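Local coordinates for glycerol-3-phosphate dehydrogenase [NAD(+)] (Dunaliella salina, PDB 6IUY), which converts dihydroxyacetone phosphate directly to glycerol, apparently by pairing an NAD-dependent dehydrogenase with a haloacid dehalogenase-like phosphatase domain in one chain, at residues A346-A351 / K374-T379; V259-S264 / V294-H299; C404-G409 / V425-N430. All blocks are in the same frame, centred on the assembly; numbering follows the deposited sequence.

Three contacts follow one another along the dehydrogenase part of the chain. Contact 2 comes first: strand 257-262 leads into helix 266-282, and the loop closes when strand 293-297 pairs with it. Contact 1 closes next, joining strands 346-349 and 374-377 around helix 356-366. Contact 3 closes last, where strand 422-427 turns back against strand 404-408. The three run in series, and none nests in or crosses another. All belong to one mixed sheet. Strand 346-349 lies beside strand 257-262, so a further ladder of backbone bonds joins contact 1 to contact 2. Strand 374-377 lies beside strand 404-408 and links contact 1 to contact 3. Contacts 1 and 2 both touch NAD.

Contact 1. Residues A346-A351 / K374-T379; sequences ALIFCA and KAISLT. With NAD (nicotinamide-adenine-dinucleotide), chain C.
Ile-348 turns CG2 anti to its backbone N (CG1 at chi1 -56°), and Leu-378 sets CG anti to its carbonyl carbon (chi1 -86°). These torsions bring a branch methyl of each to the other: Ile-348 CG2 lies 3.8 Å from Leu-378 CD1, the side chains crossing at an angle. Ile-376 CG2 packs 3.8 Å from Ile-348 CG1, and the two isoleucines lie side by side, pointing the same way. Helix 266-282 covers this face, with Val-275 against Ile-348 and Trp-267 against Leu-378.

On the other face the Phe-349 ring offers CE2 to Ala-375 CB at 4.0 Å. The methyl sits at the ring edge, near its plane. Side chains of helices 356-366 and 392-400 also touch the ring.

Four backbone bonds, three of them nearly straight, join the strands in parallel register. Phe-349 takes part in two of them. Its N donates to Ile-376 O at 2.7 Å, and its O accepts from Leu-378 N at 2.8 Å.

Cys-350, an NAD-binding residue, packs its SG 3.7 Å from Leu-378 CB. Thr-379 OG1 donates to Ala-351 O at 3.1 Å, tilted 26° from the carbonyl plane. The contact reaches the cofactor through Thr-379 CG2, which comes within 3.6 Å of O3D on the nicotinamide-side ribose. Ser-377 OG accepts from Thr-379 N, an ST turn just where the strand ends. Parallel strands joined through helix 356-366, with the cofactor at their C-terminal ends, form a beta-alpha-beta unit of a Rossmann-type NAD-binding domain.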
loop_
_atom_site.group_PDB
_atom_site.type_symbol
_atom_site.label_atom_id
_atom_site.label_comp_id
_atom_site.label_asym_id
_atom_site.label_seq_id
_atom_site.Cartn_x
_atom_site.Cartn_y
_atom_site.Cartn_z
ATOM N N ALA A 346 24.678 18.557 -10.719
ATOM C CA ALA A 346 23.465 18.010 -10.135
ATOM C C ALA A 346 22.298 18.946 -10.410
ATOM O O ALA A 346 22.249 20.032 -9.859
ATOM C CB ALA A 346 23.652 17.808 -8.638
ATOM N N LEU A 347 21.379 18.533 -11.273
ATOM C CA LEU A 347 20.206 19.344 -11.595
ATOM C C LEU A 347 18.941 18.850 -10.897
ATOM O O LEU A 347 18.556 17.700 -11.074
ATOM C CB LEU A 347 19.941 19.343 -13.108
ATOM C CG LEU A 347 20.812 20.140 -14.072
ATOM C CD1 LEU A 347 20.280 19.967 -15.498
ATOM C CD2 LEU A 347 20.791 21.606 -13.673
ATOM N N ILE A 348 18.287 19.736 -10.149
ATOM C CA ILE A 348 16.991 19.465 -9.560
ATOM C C ILE A 348 15.915 20.181 -10.377
ATOM O O ILE A 348 15.931 21.397 -10.529
ATOM C CB ILE A 348 16.951 19.912 -8.077
ATOM C CG1 ILE A 348 18.065 19.225 -7.304
ATOM C CG2 ILE A 348 15.624 19.561 -7.425
ATOM C CD1 ILE A 348 18.362 19.847 -5.971
ATOM N N PHE A 349 14.990 19.418 -10.943
ATOM C CA PHE A 349 13.896 20.026 -11.669
ATOM C C PHE A 349 12.658 20.097 -10.755
ATOM O O PHE A 349 12.159 19.064 -10.306
ATOM C CB PHE A 349 13.611 19.254 -12.957
ATOM C CG PHE A 349 14.678 19.432 -14.012
ATOM C CD1 PHE A 349 14.665 20.540 -14.856
ATOM C CD2 PHE A 349 15.701 18.502 -14.158
ATOM C CE1 PHE A 349 15.663 20.726 -15.828
ATOM C CE2 PHE A 349 16.696 18.676 -15.137
ATOM C CZ PHE A 349 16.670 19.797 -15.967
ATOM N N CYS A 350 12.191 21.319 -10.468
ATOM C CA CYS A 350 11.034 21.560 -9.598
ATOM C C CYS A 350 10.249 22.799 -10.028
ATOM O O CYS A 350 10.285 23.826 -9.371
ATOM C CB CYS A 350 11.467 21.705 -8.143
ATOM S SG CYS A 350 10.085 21.582 -6.960
ATOM N N ALA A 351 9.540 22.705 -11.146
ATOM C CA ALA A 351 8.742 23.824 -11.629
ATOM C C ALA A 351 7.371 23.286 -11.969
ATOM O O ALA A 351 7.277 22.120 -12.316
ATOM C CB ALA A 351 9.398 24.470 -12.859
ATOM N N LYS A 374 23.794 14.594 -13.419
ATOM C CA LYS A 374 22.744 13.849 -12.722
ATOM C C LYS A 374 21.512 14.759 -12.603
ATOM O O LYS A 374 21.640 15.940 -12.258
ATOM C CB LYS A 374 23.212 13.384 -11.338
ATOM C CG LYS A 374 24.557 12.637 -11.306
ATOM C CD LYS A 374 24.472 11.261 -11.968
ATOM C CE LYS A 374 25.821 10.544 -11.997
ATOM N NZ LYS A 374 26.594 10.662 -10.712
ATOM N N ALA A 375 20.330 14.229 -12.907
ATOM C CA ALA A 375 19.101 15.003 -12.746
ATOM C C ALA A 375 18.154 14.334 -11.741
ATOM O O ALA A 375 18.149 13.110 -11.592
ATOM C CB ALA A 375 18.410 15.179 -14.082
ATOM N N ILE A 376 17.355 15.144 -11.053
ATOM C CA ILE A 376 16.208 14.614 -10.312
ATOM C C ILE A 376 15.035 15.553 -10.479
ATOM O O ILE A 376 15.203 16.763 -10.571
ATOM C CB ILE A 376 16.513 14.421 -8.822
ATOM C CG1 ILE A 376 15.364 13.681 -8.122
ATOM C CG2 ILE A 376 16.812 15.763 -8.166
ATOM C CD1 ILE A 376 15.721 13.141 -6.712
ATOM N N SER A 377 13.843 14.981 -10.531
ATOM C CA SER A 377 12.620 15.751 -10.704
ATOM C C SER A 377 11.750 15.656 -9.461
ATOM O O SER A 377 11.561 14.575 -8.894
ATOM C CB SER A 377 11.860 15.247 -11.926
ATOM O OG SER A 377 10.604 15.885 -12.026
ATOM N N LEU A 378 11.254 16.800 -9.014
ATOM C CA LEU A 378 10.336 16.887 -7.892
ATOM C C LEU A 378 8.932 17.195 -8.402
ATOM O O LEU A 378 8.000 17.374 -7.623
ATOM C CB LEU A 378 10.793 17.976 -6.918
ATOM C CG LEU A 378 11.805 17.600 -5.841
ATOM C CD1 LEU A 378 13.038 16.912 -6.436
ATOM C CD2 LEU A 378 12.204 18.836 -5.064
ATOM N N THR A 379 8.786 17.231 -9.723
ATOM C CA THR A 379 7.603 17.794 -10.366
ATOM C C THR A 379 6.472 16.786 -10.625
ATOM O O THR A 379 6.717 15.634 -11.008
ATOM C CB THR A 379 8.015 18.450 -11.700
ATOM O OG1 THR A 379 8.844 19.584 -11.421
ATOM C CG2 THR A 379 6.791 18.904 -12.515
HETATM P PA NAD C . 4.303 26.973 -7.312
HETATM O O1A NAD C . 4.619 27.682 -6.061
HETATM O O2A NAD C . 2.981 26.219 -7.290
HETATM O O5B NAD C . 4.220 28.018 -8.560
HETATM C C5B NAD C . 4.918 29.270 -8.501
HETATM C C4B NAD C . 6.032 29.300 -9.579
HETATM O O4B NAD C . 5.495 29.319 -10.768
HETATM C C3B NAD C . 6.799 30.622 -9.480
HETATM O O3B NAD C . 8.013 30.481 -8.902
HETATM C C2B NAD C . 6.958 31.080 -10.942
HETATM O O2B NAD C . 8.376 31.502 -11.155
HETATM C C1B NAD C . 6.637 30.038 -11.631
HETATM N N9A NAD C . 6.149 30.437 -12.882
HETATM C C8A NAD C . 5.081 31.217 -13.167
HETATM N N7A NAD C . 5.006 31.323 -14.513
HETATM C C5A NAD C . 6.038 30.630 -15.064
HETATM C C6A NAD C . 6.442 30.426 -16.371
HETATM N N6A NAD C . 5.822 30.943 -17.542
HETATM N N1A NAD C . 7.512 29.664 -16.631
HETATM C C2A NAD C . 8.206 29.105 -15.598
HETATM N N3A NAD C . 7.823 29.312 -14.318
HETATM C C4A NAD C . 6.738 30.075 -14.057
HETATM O O3 NAD C . 5.501 25.943 -7.602
HETATM P PN NAD C . 6.007 24.752 -6.656
HETATM O O1N NAD C . 5.324 24.802 -5.301
HETATM O O2N NAD C . 7.505 24.819 -6.463
HETATM O O5D NAD C . 5.563 23.402 -7.342
HETATM C C5D NAD C . 6.165 22.955 -8.543
HETATM C C4D NAD C . 6.018 21.428 -8.584
HETATM O O4D NAD C . 6.204 20.915 -7.382
HETATM C C3D NAD C . 4.594 21.087 -8.973
HETATM O O3D NAD C . 4.619 20.142 -9.928
HETATM C C2D NAD C . 3.942 20.534 -7.674
HETATM O O2D NAD C . 2.846 19.617 -8.083
HETATM C C1D NAD C . 4.935 19.958 -7.057
HETATM N N1N NAD C . 4.805 19.863 -5.617
HETATM C C2N NAD C . 4.342 20.908 -4.845
HETATM C C3N NAD C . 4.238 20.768 -3.462
HETATM C C7N NAD C . 3.689 21.953 -2.637
HETATM O O7N NAD C . 3.322 21.784 -1.491
HETATM N N7N NAD C . 3.640 23.256 -3.251
HETATM C C4N NAD C . 4.600 19.593 -2.839
HETATM C C5N NAD C . 5.094 18.551 -3.603
HETATM C C6N NAD C . 5.199 18.704 -4.986
#

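Contact 2. Residues V259-S264 / V294-H299; sequences VTMVGS and VTMWVH. With NAD (nicotinamide-adenine-dinucleotide), chain C.
Trp-297 reaches from its strand across Val-262 and on toward the adenine of NAD. CB lies near Met-261 O, the acceptor of the Trp-297 backbone N at 2.9 Å. CG stands anti to the backbone N (chi1 176°), which swings the indole along the sheet toward Gly-263. CE3 meets Val-262 CG1 at 3.8 Å, approached obliquely. Gly-263 N lies at the ring edge, near its plane. At the far rim CH2 comes within 4.1 Å of adenine atom C2A, again obliquely. On the pyrrole side NE1 gives a weak hydrogen bond to Ser-335 O.

Past the strands the direct pairing weakens. Gly-263 N gives Trp-297 O a weak hydrogen bond. A water takes over here: it donates to Trp-297 O, accepts from His-299 N at 2.8 Å and is hydrogen-bonded to Ser-264 OG. This water lies over one face of the indole, offset toward the rim. Ser-264 CB also packs 3.7 Å from Met-296 SD.

His-299 lays one face of its imidazole against the adenine, with NAD C6A 3.5 Å above the plane over its centre. Its CB lies 3.4 Å from O2B of the adenine-side ribose of NAD. Gly-263 fits the first glycine of a Rossmann-type GxGxxA pattern.

The face bearing Thr-260, Val-262, Thr-295 and Trp-297 packs on helix 337-342, where Thr-260 OG1 bonds Ala-340 O. Met-261 and Val-294 face helix 266-282, and helix 307-315 covers Met-296 and Val-298. Strands 331-334 and 346-349 continue the sheet beyond 293-297 and 257-262.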
loop_
_atom_site.group_PDB
_atom_site.type_symbol
_atom_site.label_atom_id
_atom_site.label_comp_id
_atom_site.label_asym_id
_atom_site.label_seq_id
_atom_site.Cartn_x
_atom_site.Cartn_y
_atom_site.Cartn_z
ATOM N N VAL A 259 25.312 22.210 -7.445
ATOM C CA VAL A 259 23.880 21.933 -7.503
ATOM C C VAL A 259 23.100 23.131 -8.012
ATOM O O VAL A 259 23.309 24.249 -7.552
ATOM C CB VAL A 259 23.344 21.542 -6.121
ATOM C CG1 VAL A 259 21.856 21.199 -6.198
ATOM C CG2 VAL A 259 24.170 20.375 -5.551
ATOM N N THR A 260 22.204 22.895 -8.963
ATOM C CA THR A 260 21.292 23.926 -9.417
ATOM C C THR A 260 19.832 23.467 -9.307
ATOM O O THR A 260 19.449 22.446 -9.886
ATOM C CB THR A 260 21.610 24.327 -10.863
ATOM O OG1 THR A 260 22.876 24.985 -10.872
ATOM C CG2 THR A 260 20.544 25.268 -11.421
ATOM N N MET A 261 19.035 24.246 -8.574
ATOM C CA MET A 261 17.588 24.086 -8.514
ATOM C C MET A 261 16.955 24.832 -9.682
ATOM O O MET A 261 17.154 26.042 -9.825
ATOM C CB MET A 261 17.052 24.613 -7.173
ATOM C CG MET A 261 15.512 24.708 -7.070
ATOM S SD MET A 261 14.704 23.086 -7.059
ATOM C CE MET A 261 14.164 23.017 -8.743
ATOM N N VAL A 262 16.234 24.113 -10.542
ATOM C CA VAL A 262 15.508 24.733 -11.640
ATOM C C VAL A 262 14.032 24.901 -11.228
ATOM O O VAL A 262 13.215 23.984 -11.400
ATOM C CB VAL A 262 15.584 23.891 -12.932
ATOM C CG1 VAL A 262 14.770 24.541 -14.051
ATOM C CG2 VAL A 262 17.030 23.688 -13.357
ATOM N N GLY A 263 13.716 26.055 -10.643
ATOM C CA GLY A 263 12.357 26.386 -10.248
ATOM C C GLY A 263 12.494 27.144 -8.961
ATOM O O GLY A 263 13.521 27.025 -8.312
ATOM N N SER A 264 11.501 27.944 -8.591
ATOM C CA SER A 264 11.620 28.730 -7.367
ATOM C C SER A 264 10.268 28.947 -6.677
ATOM O O SER A 264 10.066 29.948 -5.986
ATOM C CB SER A 264 12.270 30.087 -7.670
ATOM O OG SER A 264 11.525 30.798 -8.648
ATOM N N VAL A 294 24.389 26.792 -3.705
ATOM C CA VAL A 294 23.375 26.213 -4.571
ATOM C C VAL A 294 22.766 27.299 -5.418
ATOM O O VAL A 294 22.341 28.317 -4.894
ATOM C CB VAL A 294 22.234 25.526 -3.759
ATOM C CG1 VAL A 294 21.221 24.911 -4.695
ATOM C CG2 VAL A 294 22.784 24.494 -2.838
ATOM N N THR A 295 22.648 27.064 -6.716
ATOM C CA THR A 295 22.107 28.081 -7.583
ATOM C C THR A 295 20.627 27.794 -7.772
ATOM O O THR A 295 20.238 26.635 -7.914
ATOM C CB THR A 295 22.870 28.103 -8.923
ATOM O OG1 THR A 295 24.228 28.458 -8.664
ATOM C CG2 THR A 295 22.302 29.099 -9.864
ATOM N N MET A 296 19.792 28.825 -7.741
ATOM C CA MET A 296 18.378 28.623 -8.005
ATOM C C MET A 296 17.928 29.513 -9.143
ATOM O O MET A 296 17.975 30.732 -9.022
ATOM C CB MET A 296 17.549 28.896 -6.740
ATOM C CG MET A 296 16.056 29.080 -6.987
ATOM S SD MET A 296 15.078 28.983 -5.461
ATOM C CE MET A 296 15.450 30.555 -4.653
ATOM N N TRP A 297 17.485 28.912 -10.245
ATOM C CA TRP A 297 16.823 29.678 -11.300
ATOM C C TRP A 297 15.450 30.146 -10.866
ATOM O O TRP A 297 14.579 29.335 -10.462
ATOM C CB TRP A 297 16.691 28.863 -12.570
ATOM C CG TRP A 297 15.929 29.581 -13.675
ATOM C CD1 TRP A 297 16.324 30.700 -14.351
ATOM C CD2 TRP A 297 14.663 29.203 -14.237
ATOM N NE1 TRP A 297 15.387 31.044 -15.297
ATOM C CE2 TRP A 297 14.352 30.145 -15.241
ATOM C CE3 TRP A 297 13.759 28.160 -13.984
ATOM C CZ2 TRP A 297 13.183 30.070 -16.005
ATOM C CZ3 TRP A 297 12.597 28.087 -14.737
ATOM C CH2 TRP A 297 12.318 29.039 -15.734
ATOM N N VAL A 298 15.265 31.462 -10.947
ATOM C CA VAL A 298 14.012 32.122 -10.617
ATOM C C VAL A 298 13.425 32.755 -11.861
ATOM O O VAL A 298 13.942 33.761 -12.338
ATOM C CB VAL A 298 14.201 33.216 -9.559
ATOM C CG1 VAL A 298 12.846 33.797 -9.134
ATOM C CG2 VAL A 298 14.957 32.684 -8.348
ATOM N N HIS A 299 12.355 32.174 -12.393
ATOM C CA HIS A 299 11.664 32.758 -13.536
ATOM C C HIS A 299 11.308 34.212 -13.257
ATOM O O HIS A 299 10.786 34.525 -12.186
ATOM C CB HIS A 299 10.400 31.979 -13.852
ATOM C CG HIS A 299 9.586 32.573 -14.955
ATOM N ND1 HIS A 299 8.400 33.252 -14.729
ATOM C CD2 HIS A 299 9.770 32.586 -16.294
ATOM C CE1 HIS A 299 7.900 33.658 -15.880
ATOM N NE2 HIS A 299 8.712 33.262 -16.848
HETATM P PA NAD C . 4.303 26.973 -7.312
HETATM O O1A NAD C . 4.619 27.682 -6.061
HETATM O O2A NAD C . 2.981 26.219 -7.290
HETATM O O5B NAD C . 4.220 28.018 -8.560
HETATM C C5B NAD C . 4.918 29.270 -8.501
HETATM C C4B NAD C . 6.032 29.300 -9.579
HETATM O O4B NAD C . 5.495 29.319 -10.768
HETATM C C3B NAD C . 6.799 30.622 -9.480
HETATM O O3B NAD C . 8.013 30.481 -8.902
HETATM C C2B NAD C . 6.958 31.080 -10.942
HETATM O O2B NAD C . 8.376 31.502 -11.155
HETATM C C1B NAD C . 6.637 30.038 -11.631
HETATM N N9A NAD C . 6.149 30.437 -12.882
HETATM C C8A NAD C . 5.081 31.217 -13.167
HETATM N N7A NAD C . 5.006 31.323 -14.513
HETATM C C5A NAD C . 6.038 30.630 -15.064
HETATM C C6A NAD C . 6.442 30.426 -16.371
HETATM N N6A NAD C . 5.822 30.943 -17.542
HETATM N N1A NAD C . 7.512 29.664 -16.631
HETATM C C2A NAD C . 8.206 29.105 -15.598
HETATM N N3A NAD C . 7.823 29.312 -14.318
HETATM C C4A NAD C . 6.738 30.075 -14.057
HETATM O O3 NAD C . 5.501 25.943 -7.602
HETATM P PN NAD C . 6.007 24.752 -6.656
HETATM O O1N NAD C . 5.324 24.802 -5.301
HETATM O O2N NAD C . 7.505 24.819 -6.463
HETATM O O5D NAD C . 5.563 23.402 -7.342
HETATM C C5D NAD C . 6.165 22.955 -8.543
HETATM C C4D NAD C . 6.018 21.428 -8.584
HETATM O O4D NAD C . 6.204 20.915 -7.382
HETATM C C3D NAD C . 4.594 21.087 -8.973
HETATM O O3D NAD C . 4.619 20.142 -9.928
HETATM C C2D NAD C . 3.942 20.534 -7.674
HETATM O O2D NAD C . 2.846 19.617 -8.083
HETATM C C1D NAD C . 4.935 19.958 -7.057
HETATM N N1N NAD C . 4.805 19.863 -5.617
HETATM C C2N NAD C . 4.342 20.908 -4.845
HETATM C C3N NAD C . 4.238 20.768 -3.462
HETATM C C7N NAD C . 3.689 21.953 -2.637
HETATM O O7N NAD C . 3.322 21.784 -1.491
HETATM N N7N NAD C . 3.640 23.256 -3.251
HETATM C C4N NAD C . 4.600 19.593 -2.839
HETATM C C5N NAD C . 5.094 18.551 -3.603
HETATM C C6N NAD C . 5.199 18.704 -4.986
HETATM O O HOH W 1 26.076 26.362 -7.558
HETATM O O HOH W 2 11.767 29.669 -11.344
#

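Contact 3. Residues C404-G409 / V425-N430; sequences CSVLMG and VIAYAN
Val-406 and Ala-427 form an antiparallel hydrogen-bonded pair, and so do Met-408 and Val-425. Each pair exchanges two backbone bonds. The Val-425 N to Met-408 O bond is 2.8 Å long, with its donor tilted 33° from the carbonyl plane.

One bond is made by a side chain. Ser-405 turns OG anti to its carbonyl carbon (chi1 -57°), which brings it to Ala-429 N, its donor at 3.1 Å. This bond extends the pairing past the end of strand 422-427. Asn-430 then takes the N-cap position of helix 431-441, its OD1 bonded to Ser-433 OG.

Strand 422-427 runs against the parallel strands of this Rossmann-type sheet, and strand 446-451 follows on its far side.

Each face carries an apolar contact. On one, Val-406 CG2 rests 3.6 Å from Ala-427 CB, where helix 454-477 also packs. On the other, Leu-407 and Ile-426 meet at the non-hydrogen-bonded pair. Their side chains cross obliquely, with Leu-407 CG 3.8 Å from Ile-426 CG1. Helix 431-441 covers them through Phe-441 and Trp-437. Met-408 packs on Lys-380, a residue that binds NAD and dihydroxyacetone phosphate.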
loop_
_atom_site.group_PDB
_atom_site.type_symbol
_atom_site.label_atom_id
_atom_site.label_comp_id
_atom_site.label_asym_id
_atom_site.label_seq_id
_atom_site.Cartn_x
_atom_site.Cartn_y
_atom_site.Cartn_z
ATOM N N CYS A 404 17.262 10.445 -15.062
ATOM C CA CYS A 404 16.542 11.316 -14.142
ATOM C C CYS A 404 15.802 10.531 -13.066
ATOM O O CYS A 404 14.889 9.765 -13.365
ATOM C CB CYS A 404 15.574 12.203 -14.918
ATOM S SG CYS A 404 14.769 13.493 -13.906
ATOM N N SER A 405 16.220 10.730 -11.821
ATOM C CA SER A 405 15.530 10.176 -10.666
ATOM C C SER A 405 14.293 11.030 -10.336
ATOM O O SER A 405 14.053 12.047 -10.999
ATOM C CB SER A 405 16.475 10.138 -9.465
ATOM O OG SER A 405 17.645 9.399 -9.759
ATOM N N VAL A 406 13.524 10.628 -9.319
ATOM C CA VAL A 406 12.433 11.446 -8.795
ATOM C C VAL A 406 12.431 11.461 -7.283
ATOM O O VAL A 406 12.969 10.553 -6.626
ATOM C CB VAL A 406 11.054 10.967 -9.258
ATOM C CG1 VAL A 406 10.934 11.054 -10.782
ATOM C CG2 VAL A 406 10.752 9.546 -8.703
ATOM N N LEU A 407 11.847 12.516 -6.727
ATOM C CA LEU A 407 11.609 12.573 -5.299
ATOM C C LEU A 407 10.116 12.792 -5.148
ATOM O O LEU A 407 9.606 13.834 -5.556
ATOM C CB LEU A 407 12.412 13.692 -4.629
ATOM C CG LEU A 407 12.327 13.937 -3.115
ATOM C CD1 LEU A 407 13.478 14.826 -2.695
ATOM C CD2 LEU A 407 11.023 14.608 -2.714
ATOM N N MET A 408 9.429 11.807 -4.577
ATOM C CA MET A 408 7.968 11.854 -4.421
ATOM C C MET A 408 7.580 11.453 -3.011
ATOM O O MET A 408 8.081 10.452 -2.496
ATOM C CB MET A 408 7.291 10.927 -5.418
ATOM C CG MET A 408 7.652 11.198 -6.848
ATOM S SD MET A 408 6.629 12.504 -7.529
ATOM C CE MET A 408 7.839 13.415 -8.509
ATOM N N GLY A 409 6.726 12.240 -2.370
ATOM C CA GLY A 409 6.334 11.947 -1.004
ATOM C C GLY A 409 5.180 12.831 -0.567
ATOM O O GLY A 409 4.760 13.730 -1.306
ATOM N N VAL A 425 10.021 9.464 -0.716
ATOM C CA VAL A 425 10.720 8.439 -1.474
ATOM C C VAL A 425 11.629 9.111 -2.501
ATOM O O VAL A 425 11.205 10.059 -3.161
ATOM C CB VAL A 425 9.732 7.538 -2.240
ATOM C CG1 VAL A 425 10.416 6.907 -3.436
ATOM C CG2 VAL A 425 9.085 6.490 -1.317
ATOM N N ILE A 426 12.860 8.628 -2.651
ATOM C CA ILE A 426 13.633 8.974 -3.835
ATOM C C ILE A 426 13.783 7.735 -4.686
ATOM O O ILE A 426 14.387 6.764 -4.262
ATOM C CB ILE A 426 15.020 9.567 -3.489
ATOM C CG1 ILE A 426 14.866 11.055 -3.143
ATOM C CG2 ILE A 426 15.971 9.400 -4.669
ATOM C CD1 ILE A 426 16.180 11.792 -2.840
ATOM N N ALA A 427 13.215 7.766 -5.887
ATOM C CA ALA A 427 13.317 6.642 -6.794
ATOM C C ALA A 427 14.448 6.903 -7.774
ATOM O O ALA A 427 14.347 7.805 -8.602
ATOM C CB ALA A 427 12.011 6.426 -7.516
ATOM N N TYR A 428 15.517 6.113 -7.676
ATOM C CA TYR A 428 16.759 6.398 -8.399
ATOM C C TYR A 428 16.795 5.764 -9.777
ATOM O O TYR A 428 16.247 4.677 -9.999
ATOM C CB TYR A 428 17.980 5.948 -7.579
ATOM C CG TYR A 428 17.947 4.512 -7.087
ATOM C CD1 TYR A 428 18.095 3.442 -7.971
ATOM C CD2 TYR A 428 17.788 4.223 -5.733
ATOM C CE1 TYR A 428 18.072 2.132 -7.517
ATOM C CE2 TYR A 428 17.775 2.912 -5.273
ATOM C CZ TYR A 428 17.918 1.879 -6.171
ATOM O OH TYR A 428 17.892 0.585 -5.715
ATOM N N ALA A 429 17.446 6.462 -10.705
ATOM C CA ALA A 429 17.594 5.994 -12.075
ATOM C C ALA A 429 18.548 4.812 -12.101
ATOM O O ALA A 429 18.389 3.877 -12.881
ATOM C CB ALA A 429 18.106 7.134 -12.976
ATOM N N ASN A 430 19.552 4.896 -11.238
ATOM C CA ASN A 430 20.509 3.832 -10.998
ATOM C C ASN A 430 21.018 4.036 -9.587
ATOM O O ASN A 430 20.822 5.105 -9.020
ATOM C CB ASN A 430 21.644 3.863 -12.019
ATOM C CG ASN A 430 22.051 5.268 -12.374
ATOM O OD1 ASN A 430 22.669 5.968 -11.566
ATOM N ND2 ASN A 430 21.685 5.706 -13.580
#